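Local coordinates for DUF1116 domain-containing protein (Enterococcus faecalis, PDB 3CLQ), which is of unknown function but belongs to the family of AllG, an oxamate carbamoyltransferase subunit, and so may take part in related carbamoyl chemistry, at residues G289-G294 / G395-G400; E189-N194 / I383-A388; A284-G289 / E298-D303; V102-G107 / V138-A143. One frame throughout, in Å; residues are numbered along the deposited sequence.

Interaction 1 of 4, residues G289-G294 / G395-G400; sequences GPMFAG and GMIGAG
Phe292 turns its CG beside its own backbone N (chi1 -67°), and this lays the ring over the Ile397-Gly398 peptide. Gly398 N lies above the middle of that ring face, and Gly398 CA makes a CH-pi contact 3.8 Å from the centroid of the Phe292 ring. Met396, a selenomethionine, throws its CG the other way, anti to the backbone N (chi1 -164°), and runs extended at about a right angle to the Phe292 side chain. Its methyl CE touches CZ of Phe292 at 3.8 Å, and its selenium makes an oblique Met-aromatic contact. On Met291 the chain is folded instead, so that CE swings back to lie 3.6 Å from CG1 of Ile397, the two side chains running alongside each other.

The backbones meet in a single antiparallel bridge, with Met291 and Gly398 as a non-hydrogen-bonded pair. Two backbone hydrogen bonds flank it: Ala399 N to Pro290 O and Phe292 N to Ile397 O, each 3.2 Å. Pro290 has no N-H to continue the pattern, and Ala399 O is met instead by a CA-H...O contact from Gly289 CA at 3.0 Å. With no side chain on either residue, Gly289 CA and Gly400 CA come within 3.7 Å.

The loop thus lies along strand 396-402, which also pairs with strand 383-388 in a two-stranded hairpin. Met291 and Ile397 both rest on Ile387 of that partner strand, while Leu329 of helix 327-330 covers Phe292 and Met396.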
loop_
_atom_site.group_PDB
_atom_site.type_symbol
_atom_site.label_atom_id
_atom_site.label_comp_id
_atom_site.label_asym_id
_atom_site.label_seq_id
_atom_site.Cartn_x
_atom_site.Cartn_y
_atom_site.Cartn_z
ATOM N N GLY B 289 -13.452 -19.626 11.254
ATOM C CA GLY B 289 -12.523 -19.364 10.149
ATOM C C GLY B 289 -11.350 -20.340 10.142
ATOM O O GLY B 289 -11.331 -21.295 10.913
ATOM N N PRO B 290 -10.381 -20.144 9.240
ATOM C CA PRO B 290 -9.196 -20.985 9.284
ATOM C C PRO B 290 -8.396 -20.787 10.558
ATOM O O PRO B 290 -8.338 -19.685 11.122
ATOM C CB PRO B 290 -8.371 -20.520 8.076
ATOM C CG PRO B 290 -9.340 -19.885 7.178
ATOM C CD PRO B 290 -10.325 -19.210 8.108
HETATM N N MSE B 291 -7.769 -21.881 10.976
HETATM C CA MSE B 291 -7.020 -21.949 12.217
HETATM C C MSE B 291 -5.516 -21.948 11.939
HETATM O O MSE B 291 -5.062 -22.540 10.957
HETATM C CB MSE B 291 -7.433 -23.217 12.995
HETATM C CG MSE B 291 -8.915 -23.249 13.428
HETATM SE SE MSE B 291 -9.529 -21.630 14.419
HETATM C CE MSE B 291 -8.303 -21.687 15.946
ATOM N N PHE B 292 -4.750 -21.273 12.792
ATOM C CA PHE B 292 -3.298 -21.406 12.747
ATOM C C PHE B 292 -2.925 -22.826 13.140
ATOM O O PHE B 292 -3.461 -23.351 14.116
ATOM C CB PHE B 292 -2.620 -20.438 13.713
ATOM C CG PHE B 292 -2.770 -18.999 13.343
ATOM C CD1 PHE B 292 -3.280 -18.630 12.109
ATOM C CD2 PHE B 292 -2.369 -18.008 14.224
ATOM C CE1 PHE B 292 -3.405 -17.274 11.761
ATOM C CE2 PHE B 292 -2.488 -16.651 13.893
ATOM C CZ PHE B 292 -3.003 -16.280 12.661
ATOM N N ALA B 293 -2.007 -23.440 12.392
ATOM C CA ALA B 293 -1.622 -24.843 12.620
ATOM C C ALA B 293 -1.440 -25.158 14.098
ATOM O O ALA B 293 -0.990 -24.310 14.867
ATOM C CB ALA B 293 -0.355 -25.196 11.847
ATOM N N GLY B 294 -1.797 -26.380 14.488
ATOM C CA GLY B 294 -1.664 -26.806 15.878
ATOM C C GLY B 294 -2.751 -26.252 16.790
ATOM O O GLY B 294 -2.801 -26.582 17.981
ATOM N N GLY B 395 -2.918 -15.389 22.700
ATOM C CA GLY B 395 -3.036 -14.515 21.540
ATOM C C GLY B 395 -3.783 -15.063 20.334
ATOM O O GLY B 395 -4.487 -16.074 20.413
HETATM N N MSE B 396 -3.619 -14.372 19.209
HETATM C CA MSE B 396 -4.296 -14.722 17.975
HETATM C C MSE B 396 -3.980 -16.148 17.530
HETATM O O MSE B 396 -2.819 -16.537 17.433
HETATM C CB MSE B 396 -3.899 -13.733 16.888
HETATM C CG MSE B 396 -4.804 -13.754 15.684
HETATM SE SE MSE B 396 -4.061 -12.694 14.221
HETATM C CE MSE B 396 -5.298 -13.208 12.790
ATOM N N ILE B 397 -5.015 -16.938 17.278
ATOM C CA ILE B 397 -4.784 -18.294 16.806
ATOM C C ILE B 397 -5.605 -18.604 15.552
ATOM O O ILE B 397 -5.980 -19.748 15.314
ATOM C CB ILE B 397 -4.920 -19.394 17.946
ATOM C CG1 ILE B 397 -6.377 -19.768 18.263
ATOM C CG2 ILE B 397 -4.202 -18.965 19.214
ATOM C CD1 ILE B 397 -7.299 -18.588 18.433
ATOM N N GLY B 398 -5.857 -17.572 14.739
ATOM C CA GLY B 398 -6.607 -17.726 13.486
ATOM C C GLY B 398 -7.541 -16.555 13.267
ATOM O O GLY B 398 -7.477 -15.581 14.010
ATOM N N ALA B 399 -8.403 -16.643 12.252
ATOM C CA ALA B 399 -9.382 -15.576 11.969
ATOM C C ALA B 399 -10.560 -16.044 11.144
ATOM O O ALA B 399 -10.511 -17.121 10.514
ATOM C CB ALA B 399 -8.732 -14.407 11.275
ATOM N N GLY B 400 -11.619 -15.235 11.133
ATOM C CA GLY B 400 -12.832 -15.679 10.469
ATOM C C GLY B 400 -14.001 -14.734 10.554
ATOM O O GLY B 400 -13.846 -13.640 11.061
#

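Interaction 2 of 4, residues E189-N194 / I383-A388; sequences ECHNRN and INTAIA
Glu189 OE2 is gripped twice by Asn192, the residue that reaches across to the strand: Asn192 N binds OE2 at 2.8 Å on the syn side, and Asn192 ND2 binds it at 3.1 Å. The same ND2 donates to Asn384 O at 3.1 Å, arriving almost perpendicular to the plane of that carbonyl. The Asn192 amide thus bridges the carboxylate and the strand carbonyl, which fixes its rotation. Glu189 OE1 holds the rest of the loop, taking His191 N and Arg193 N from opposite faces of the carboxylate.

Asn384 O has a second neighbour. With CG anti to its backbone N (chi1 -169°), His191 presents a ring face to this oxygen, which sits 3.2 Å above the ring centre. His191 ND1 is weakly bonded to Glu311 and the ring touches Ser307, an arrangement that resembles a Ser-His-Glu charge relay, though no catalytic role is established. The loop joins helices 176-183 and 195-210, and strand 383-388 passes beside it. Further along the strand, Asn192 OD1 lies 3.5 Å from Thr385 CA. Arg193 points elsewhere, packing on Met186 of the second subunit.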
loop_
_atom_site.group_PDB
_atom_site.type_symbol
_atom_site.label_atom_id
_atom_site.label_comp_id
_atom_site.label_asym_id
_atom_site.label_seq_id
_atom_site.Cartn_x
_atom_site.Cartn_y
_atom_site.Cartn_z
ATOM N N GLU B 189 -8.367 -3.396 4.331
ATOM C CA GLU B 189 -9.761 -3.205 4.681
ATOM C C GLU B 189 -9.830 -2.583 6.056
ATOM O O GLU B 189 -10.917 -2.355 6.596
ATOM C CB GLU B 189 -10.552 -4.511 4.600
ATOM C CG GLU B 189 -9.807 -5.730 5.078
ATOM C CD GLU B 189 -9.563 -5.724 6.577
ATOM O OE1 GLU B 189 -8.655 -5.002 7.032
ATOM O OE2 GLU B 189 -10.268 -6.451 7.311
ATOM N N CYS B 190 -8.656 -2.320 6.620
ATOM C CA CYS B 190 -8.511 -1.557 7.869
ATOM C C CYS B 190 -9.072 -2.215 9.131
ATOM O O CYS B 190 -9.372 -1.550 10.094
ATOM C CB CYS B 190 -9.047 -0.118 7.711
ATOM S SG CYS B 190 -8.113 0.924 6.490
ATOM N N HIS B 191 -9.200 -3.530 9.120
ATOM C CA HIS B 191 -9.517 -4.284 10.320
ATOM C C HIS B 191 -8.456 -5.387 10.438
ATOM O O HIS B 191 -7.578 -5.323 11.302
ATOM C CB HIS B 191 -10.912 -4.886 10.195
ATOM C CG HIS B 191 -11.443 -5.469 11.462
ATOM N ND1 HIS B 191 -12.776 -5.393 11.812
ATOM C CD2 HIS B 191 -10.831 -6.159 12.457
ATOM C CE1 HIS B 191 -12.961 -6.005 12.969
ATOM N NE2 HIS B 191 -11.797 -6.479 13.383
ATOM N N ASN B 192 -8.522 -6.371 9.538
ATOM C CA ASN B 192 -7.619 -7.523 9.554
ATOM C C ASN B 192 -6.301 -7.319 8.802
ATOM O O ASN B 192 -5.250 -7.768 9.251
ATOM C CB ASN B 192 -8.342 -8.722 8.976
ATOM C CG ASN B 192 -9.584 -9.080 9.772
ATOM O OD1 ASN B 192 -9.473 -9.591 10.899
ATOM N ND2 ASN B 192 -10.783 -8.810 9.203
ATOM N N ARG B 193 -6.361 -6.653 7.649
ATOM C CA ARG B 193 -5.167 -6.369 6.873
ATOM C C ARG B 193 -4.917 -4.852 6.904
ATOM O O ARG B 193 -5.746 -4.071 6.433
ATOM C CB ARG B 193 -5.274 -6.957 5.456
ATOM C CG ARG B 193 -4.591 -6.163 4.362
ATOM C CD ARG B 193 -4.428 -6.900 3.030
ATOM N NE ARG B 193 -3.333 -7.849 3.141
ATOM C CZ ARG B 193 -2.186 -7.819 2.462
ATOM N NH1 ARG B 193 -1.943 -6.891 1.564
ATOM N NH2 ARG B 193 -1.289 -8.758 2.684
ATOM N N ASN B 194 -3.781 -4.450 7.480
ATOM C CA ASN B 194 -3.501 -3.043 7.769
ATOM C C ASN B 194 -2.157 -2.602 7.228
ATOM O O ASN B 194 -1.663 -1.520 7.581
ATOM C CB ASN B 194 -3.535 -2.779 9.294
ATOM C CG ASN B 194 -4.948 -2.774 9.861
ATOM O OD1 ASN B 194 -5.810 -2.010 9.399
ATOM N ND2 ASN B 194 -5.196 -3.616 10.861
ATOM N N ILE B 383 -19.073 -9.374 10.169
ATOM C CA ILE B 383 -17.804 -8.808 10.596
ATOM C C ILE B 383 -16.683 -9.829 10.522
ATOM O O ILE B 383 -16.849 -10.970 10.917
ATOM C CB ILE B 383 -17.895 -8.133 11.965
ATOM C CG1 ILE B 383 -16.768 -8.583 12.860
ATOM C CG2 ILE B 383 -19.204 -8.431 12.670
ATOM C CD1 ILE B 383 -16.954 -8.060 14.233
ATOM N N ASN B 384 -15.554 -9.430 9.958
ATOM C CA ASN B 384 -14.385 -10.296 9.914
ATOM C C ASN B 384 -13.470 -9.835 11.031
ATOM O O ASN B 384 -13.193 -8.642 11.168
ATOM C CB ASN B 384 -13.650 -10.166 8.569
ATOM C CG ASN B 384 -14.357 -10.896 7.392
ATOM O OD1 ASN B 384 -14.203 -10.490 6.217
ATOM N ND2 ASN B 384 -15.085 -11.983 7.690
ATOM N N THR B 385 -12.996 -10.766 11.837
ATOM C CA THR B 385 -12.203 -10.412 13.000
ATOM C C THR B 385 -11.236 -11.543 13.316
ATOM O O THR B 385 -11.388 -12.670 12.808
ATOM C CB THR B 385 -13.109 -10.139 14.223
ATOM O OG1 THR B 385 -12.323 -10.173 15.415
ATOM C CG2 THR B 385 -14.180 -11.207 14.360
ATOM N N ALA B 386 -10.235 -11.243 14.141
ATOM C CA ALA B 386 -9.288 -12.259 14.588
ATOM C C ALA B 386 -9.932 -13.200 15.604
ATOM O O ALA B 386 -10.724 -12.757 16.442
ATOM C CB ALA B 386 -8.051 -11.601 15.198
ATOM N N ILE B 387 -9.599 -14.490 15.534
ATOM C CA ILE B 387 -9.982 -15.412 16.610
ATOM C C ILE B 387 -8.865 -15.536 17.664
ATOM O O ILE B 387 -7.691 -15.715 17.342
ATOM C CB ILE B 387 -10.527 -16.774 16.080
ATOM C CG1 ILE B 387 -9.443 -17.616 15.448
ATOM C CG2 ILE B 387 -11.545 -16.560 14.967
ATOM C CD1 ILE B 387 -10.022 -18.649 14.519
ATOM N N ALA B 388 -9.233 -15.387 18.930
ATOM C CA ALA B 388 -8.250 -15.273 19.997
ATOM C C ALA B 388 -8.400 -16.423 20.969
ATOM O O ALA B 388 -9.516 -16.819 21.292
ATOM C CB ALA B 388 -8.430 -13.956 20.725
#

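Interaction 3 of 4, residues A284-G289 / E298-D303; sequences AQRVIG and EDAGLD
Leu302 and Ala284 touch through their CB atoms, 4.1 Å apart. The leucine turns its CG beside the backbone N, anti to the carbonyl carbon, and an unusual chi2 of 131°, away from any staggered value, then presses the CD2 branch to within 3.2 Å of Ala284 O. That is tight, and the placement of the branch is strained or doubtful. The backbones are tied at the next residue: Asp303 N donates to Gln285 O at 3.0 Å in a nearly straight bond.

The course of the backbone also sets Asp303 CB 3.4 Å from Gln285 O. From there CG stands anti to the backbone N (chi1 -159°), which carries the carboxylate onward to a salt bridge between OD2 and Arg262. Val287 points toward the other segment, its CG2 4.2 Å from Asp303 N. Arg286 starts out pointing away from the other segment, but a bend at chi3 (110°) brings the guanidinium back to Ala300, which it meets obliquely, NH1 lying 4.1 Å from Ala300 CB. This is a loose contact of an exposed side chain. Gln285 directs its amide to Pro283 O instead.

Both segments belong to the loop between strands 280-283 and 304-305, the outermost strands of a four-stranded antiparallel sheet. The loop reaches both strands of the neighbouring hairpin: Ile288 bonds through its backbone to Leu401 on strand 396-402, Gly301 to Ala388 on strand 383-388, and Val287 packs on Thr385 and Ile387.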
loop_
_atom_site.group_PDB
_atom_site.type_symbol
_atom_site.label_atom_id
_atom_site.label_comp_id
_atom_site.label_asym_id
_atom_site.label_seq_id
_atom_site.Cartn_x
_atom_site.Cartn_y
_atom_site.Cartn_z
ATOM N N ALA B 284 -22.084 -12.557 23.007
ATOM C CA ALA B 284 -21.053 -12.511 21.986
ATOM C C ALA B 284 -20.964 -13.907 21.342
ATOM O O ALA B 284 -21.233 -14.910 22.004
ATOM C CB ALA B 284 -19.730 -12.095 22.587
ATOM N N GLN B 285 -20.583 -13.944 20.063
ATOM C CA GLN B 285 -20.631 -15.137 19.222
ATOM C C GLN B 285 -19.256 -15.758 18.933
ATOM O O GLN B 285 -18.223 -15.115 19.121
ATOM C CB GLN B 285 -21.258 -14.732 17.894
ATOM C CG GLN B 285 -22.626 -14.115 18.058
ATOM C CD GLN B 285 -23.594 -15.117 18.597
ATOM O OE1 GLN B 285 -23.759 -16.179 18.016
ATOM N NE2 GLN B 285 -24.227 -14.804 19.719
ATOM N N ARG B 286 -19.233 -16.995 18.450
ATOM C CA ARG B 286 -17.974 -17.593 18.034
ATOM C C ARG B 286 -17.595 -16.958 16.729
ATOM O O ARG B 286 -18.464 -16.530 15.980
ATOM C CB ARG B 286 -18.115 -19.091 17.805
ATOM C CG ARG B 286 -18.906 -19.832 18.867
ATOM C CD ARG B 286 -18.563 -21.322 18.861
ATOM N NE ARG B 286 -17.793 -21.734 20.039
ATOM C CZ ARG B 286 -16.489 -21.531 20.216
ATOM N NH1 ARG B 286 -15.766 -20.908 19.300
ATOM N NH2 ARG B 286 -15.901 -21.947 21.324
ATOM N N VAL B 287 -16.291 -16.896 16.467
ATOM C CA VAL B 287 -15.762 -16.471 15.187
ATOM C C VAL B 287 -15.216 -17.694 14.468
ATOM O O VAL B 287 -14.213 -18.258 14.896
ATOM C CB VAL B 287 -14.572 -15.540 15.390
ATOM C CG1 VAL B 287 -14.437 -14.593 14.220
ATOM C CG2 VAL B 287 -14.708 -14.767 16.677
ATOM N N ILE B 288 -15.854 -18.117 13.382
ATOM C CA ILE B 288 -15.378 -19.326 12.701
ATOM C C ILE B 288 -14.619 -19.000 11.411
ATOM O O ILE B 288 -15.076 -18.190 10.604
ATOM C CB ILE B 288 -16.501 -20.397 12.478
ATOM C CG1 ILE B 288 -17.240 -20.175 11.154
ATOM C CG2 ILE B 288 -17.472 -20.445 13.671
ATOM C CD1 ILE B 288 -17.779 -21.478 10.494
ATOM N N GLY B 289 -13.452 -19.626 11.254
ATOM C CA GLY B 289 -12.523 -19.364 10.149
ATOM C C GLY B 289 -11.350 -20.340 10.142
ATOM O O GLY B 289 -11.331 -21.295 10.913
ATOM N N GLU B 298 -12.134 -25.096 19.260
ATOM C CA GLU B 298 -12.546 -25.135 20.667
ATOM C C GLU B 298 -11.525 -24.462 21.558
ATOM O O GLU B 298 -11.701 -24.408 22.769
ATOM C CB GLU B 298 -12.782 -26.563 21.180
ATOM C CG GLU B 298 -14.037 -27.245 20.654
ATOM C CD GLU B 298 -13.791 -27.943 19.324
ATOM O OE1 GLU B 298 -13.834 -29.200 19.299
ATOM O OE2 GLU B 298 -13.530 -27.236 18.316
ATOM N N ASP B 299 -10.441 -23.977 20.976
ATOM C CA ASP B 299 -9.484 -23.216 21.754
ATOM C C ASP B 299 -9.958 -21.770 21.863
ATOM O O ASP B 299 -9.587 -21.060 22.799
ATOM C CB ASP B 299 -8.089 -23.272 21.123
ATOM C CG ASP B 299 -7.541 -24.691 21.032
ATOM O OD1 ASP B 299 -8.121 -25.501 20.274
ATOM O OD2 ASP B 299 -6.526 -24.998 21.708
ATOM N N ALA B 300 -10.797 -21.356 20.908
ATOM C CA ALA B 300 -11.170 -19.952 20.710
ATOM C C ALA B 300 -12.057 -19.359 21.798
ATOM O O ALA B 300 -12.846 -20.066 22.430
ATOM C CB ALA B 300 -11.846 -19.795 19.369
ATOM N N GLY B 301 -11.918 -18.054 22.006
ATOM C CA GLY B 301 -12.809 -17.318 22.884
ATOM C C GLY B 301 -13.948 -16.725 22.080
ATOM O O GLY B 301 -13.935 -16.757 20.843
ATOM N N LEU B 302 -14.940 -16.177 22.773
ATOM C CA LEU B 302 -16.004 -15.423 22.107
ATOM C C LEU B 302 -15.498 -14.051 21.593
ATOM O O LEU B 302 -14.621 -13.425 22.192
ATOM C CB LEU B 302 -17.210 -15.240 23.041
ATOM C CG LEU B 302 -17.775 -16.482 23.748
ATOM C CD1 LEU B 302 -17.952 -16.232 25.237
ATOM C CD2 LEU B 302 -19.078 -16.965 23.131
ATOM N N ASP B 303 -16.059 -13.616 20.468
ATOM C CA ASP B 303 -15.864 -12.289 19.907
ATOM C C ASP B 303 -15.503 -11.217 20.943
ATOM O O ASP B 303 -16.237 -10.985 21.893
ATOM C CB ASP B 303 -17.151 -11.901 19.181
ATOM C CG ASP B 303 -16.945 -10.807 18.153
ATOM O OD1 ASP B 303 -15.855 -10.738 17.504
ATOM O OD2 ASP B 303 -17.906 -10.017 17.983
#

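Interaction 4 of 4, residues V102-G107 / V138-A143; sequences VGSMAG and VLRFGA
A type II' beta turn, Ser104 to Gly107, docks here against the short 3-10 segment 139-141. Ala106 N donates to Arg140 O at 3.0 Å, in the carbonyl plane and on a lone pair of the oxygen. The methyl of Ala106 and the CB of Met105 also crowd that oxygen, the latter at 3.1 Å from Arg140 O. Met105, a selenomethionine, occupies the second position of the turn with a phi of 48°, the positive value that a type II' turn requires there.

Arg140 sets its CG between the backbone N and the carbonyl carbon (chi1 79°), which sends CG and CD past the start of the turn, CD lying 3.8 Å from Ser104 OG. Arg140 CB itself is 3.6 Å from Ser104 O. The Ser104 hydroxyl is hydrogen-bonded to Tyr231 OH. The turn falls in the loop between strands 92-95 and 114-120, while the 3-10 segment leads toward helix 146-168. Met105 also touches Ser307, part of the possible Ser307-His191-Glu311 relay, so the turn borders that site.

Met105 and Phe141 lie alongside each other, pointing the same way. CG of Met105 is 3.6 Å from CE1 of Phe141, and the bent chain brings SE to 4.9 Å from the centroid of the Phe141 ring, an oblique Met-aromatic contact. Within its own segment, CE2 of Phe141 sits over one face of the Arg140 guanidinium, near its rim. Glu133 accepts a hydrogen bond from Leu139 N.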
loop_
_atom_site.group_PDB
_atom_site.type_symbol
_atom_site.label_atom_id
_atom_site.label_comp_id
_atom_site.label_asym_id
_atom_site.label_seq_id
_atom_site.Cartn_x
_atom_site.Cartn_y
_atom_site.Cartn_z
ATOM N N VAL B 102 -11.910 3.967 21.875
ATOM C CA VAL B 102 -12.156 2.547 21.500
ATOM C C VAL B 102 -10.918 1.690 21.768
ATOM O O VAL B 102 -9.798 2.182 21.736
ATOM C CB VAL B 102 -12.531 2.359 20.029
ATOM C CG1 VAL B 102 -13.946 2.819 19.775
ATOM C CG2 VAL B 102 -11.556 3.084 19.129
ATOM N N GLY B 103 -11.105 0.409 22.042
ATOM C CA GLY B 103 -9.979 -0.429 22.411
ATOM C C GLY B 103 -9.927 -1.732 21.646
ATOM O O GLY B 103 -10.928 -2.477 21.557
ATOM N N SER B 104 -8.755 -1.992 21.066
ATOM C CA SER B 104 -8.495 -3.242 20.351
ATOM C C SER B 104 -8.359 -4.465 21.285
ATOM O O SER B 104 -7.652 -4.405 22.305
ATOM C CB SER B 104 -7.249 -3.106 19.498
ATOM O OG SER B 104 -7.023 -4.342 18.850
HETATM N N MSE B 105 -9.022 -5.563 20.897
HETATM C CA MSE B 105 -9.199 -6.783 21.704
HETATM C C MSE B 105 -9.666 -6.534 23.147
HETATM O O MSE B 105 -10.815 -6.150 23.389
HETATM C CB MSE B 105 -7.948 -7.663 21.684
HETATM C CG MSE B 105 -7.452 -8.045 20.302
HETATM SE SE MSE B 105 -8.691 -9.064 19.139
HETATM C CE MSE B 105 -9.460 -7.572 18.070
ATOM N N ALA B 106 -8.788 -6.778 24.116
ATOM C CA ALA B 106 -9.177 -6.576 25.507
ATOM C C ALA B 106 -9.417 -5.075 25.725
ATOM O O ALA B 106 -10.235 -4.665 26.560
ATOM C CB ALA B 106 -8.121 -7.119 26.448
ATOM N N GLY B 107 -8.703 -4.266 24.953
ATOM C CA GLY B 107 -8.966 -2.837 24.877
ATOM C C GLY B 107 -8.571 -2.086 26.130
ATOM O O GLY B 107 -8.837 -0.880 26.264
ATOM N N VAL B 138 1.400 -10.062 23.978
ATOM C CA VAL B 138 0.951 -8.682 24.074
ATOM C C VAL B 138 -0.226 -8.563 25.025
ATOM O O VAL B 138 -1.027 -9.484 25.135
ATOM C CB VAL B 138 0.532 -8.178 22.676
ATOM C CG1 VAL B 138 -0.691 -7.321 22.752
ATOM C CG2 VAL B 138 1.669 -7.433 22.005
ATOM N N LEU B 139 -0.325 -7.414 25.689
ATOM C CA LEU B 139 -1.354 -7.157 26.685
ATOM C C LEU B 139 -2.787 -7.247 26.172
ATOM O O LEU B 139 -3.665 -7.782 26.855
ATOM C CB LEU B 139 -1.163 -5.779 27.305
ATOM C CG LEU B 139 -2.252 -5.484 28.342
ATOM C CD1 LEU B 139 -1.827 -5.992 29.712
ATOM C CD2 LEU B 139 -2.611 -3.987 28.396
ATOM N N ARG B 140 -3.042 -6.719 24.988
ATOM C CA ARG B 140 -4.411 -6.723 24.476
ATOM C C ARG B 140 -5.000 -8.144 24.322
ATOM O O ARG B 140 -6.218 -8.300 24.134
ATOM C CB ARG B 140 -4.537 -5.915 23.181
ATOM C CG ARG B 140 -4.062 -6.631 21.949
ATOM C CD ARG B 140 -4.039 -5.671 20.769
ATOM N NE ARG B 140 -2.882 -5.913 19.910
ATOM C CZ ARG B 140 -2.946 -6.528 18.735
ATOM N NH1 ARG B 140 -4.109 -6.952 18.248
ATOM N NH2 ARG B 140 -1.844 -6.712 18.033
ATOM N N PHE B 141 -4.143 -9.161 24.425
ATOM C CA PHE B 141 -4.573 -10.560 24.371
ATOM C C PHE B 141 -4.427 -11.189 25.744
ATOM O O PHE B 141 -4.570 -12.397 25.898
ATOM C CB PHE B 141 -3.748 -11.373 23.366
ATOM C CG PHE B 141 -4.060 -11.079 21.935
ATOM C CD1 PHE B 141 -5.310 -11.374 21.410
ATOM C CD2 PHE B 141 -3.098 -10.513 21.105
ATOM C CE1 PHE B 141 -5.607 -11.108 20.073
ATOM C CE2 PHE B 141 -3.378 -10.245 19.766
ATOM C CZ PHE B 141 -4.637 -10.545 19.247
ATOM N N GLY B 142 -4.105 -10.364 26.733
ATOM C CA GLY B 142 -4.163 -10.795 28.122
ATOM C C GLY B 142 -2.839 -11.213 28.729
ATOM O O GLY B 142 -2.796 -11.561 29.913
ATOM N N ALA B 143 -1.764 -11.164 27.930
ATOM C CA ALA B 143 -0.428 -11.571 28.388
ATOM C C ALA B 143 0.170 -10.561 29.371
ATOM O O ALA B 143 0.024 -9.357 29.184
ATOM C CB ALA B 143 0.491 -11.765 27.206
#

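In the fold
Interactions 1, 2 and 3 gather round the hairpin of strands 383-388 and 396-402. Interaction 1 uses the second strand and interaction 2 the first, their centres about 12 Å apart. Interaction 3 closes part of the loop between strands 280-283 and 304-305; it shares Gly289 with interaction 1, about 10 Å away between centres, and along the chain it is nested inside interaction 2. Interaction 4 is formed earlier in the sequence, its centre about 14 Å from that of interaction 2, and reaches the hairpin through Phe141, which touches Gly395 and Ala388. Interactions 2 and 4 thus bring distant chain regions to His191 and Ser307, where an active site is possible but unproven.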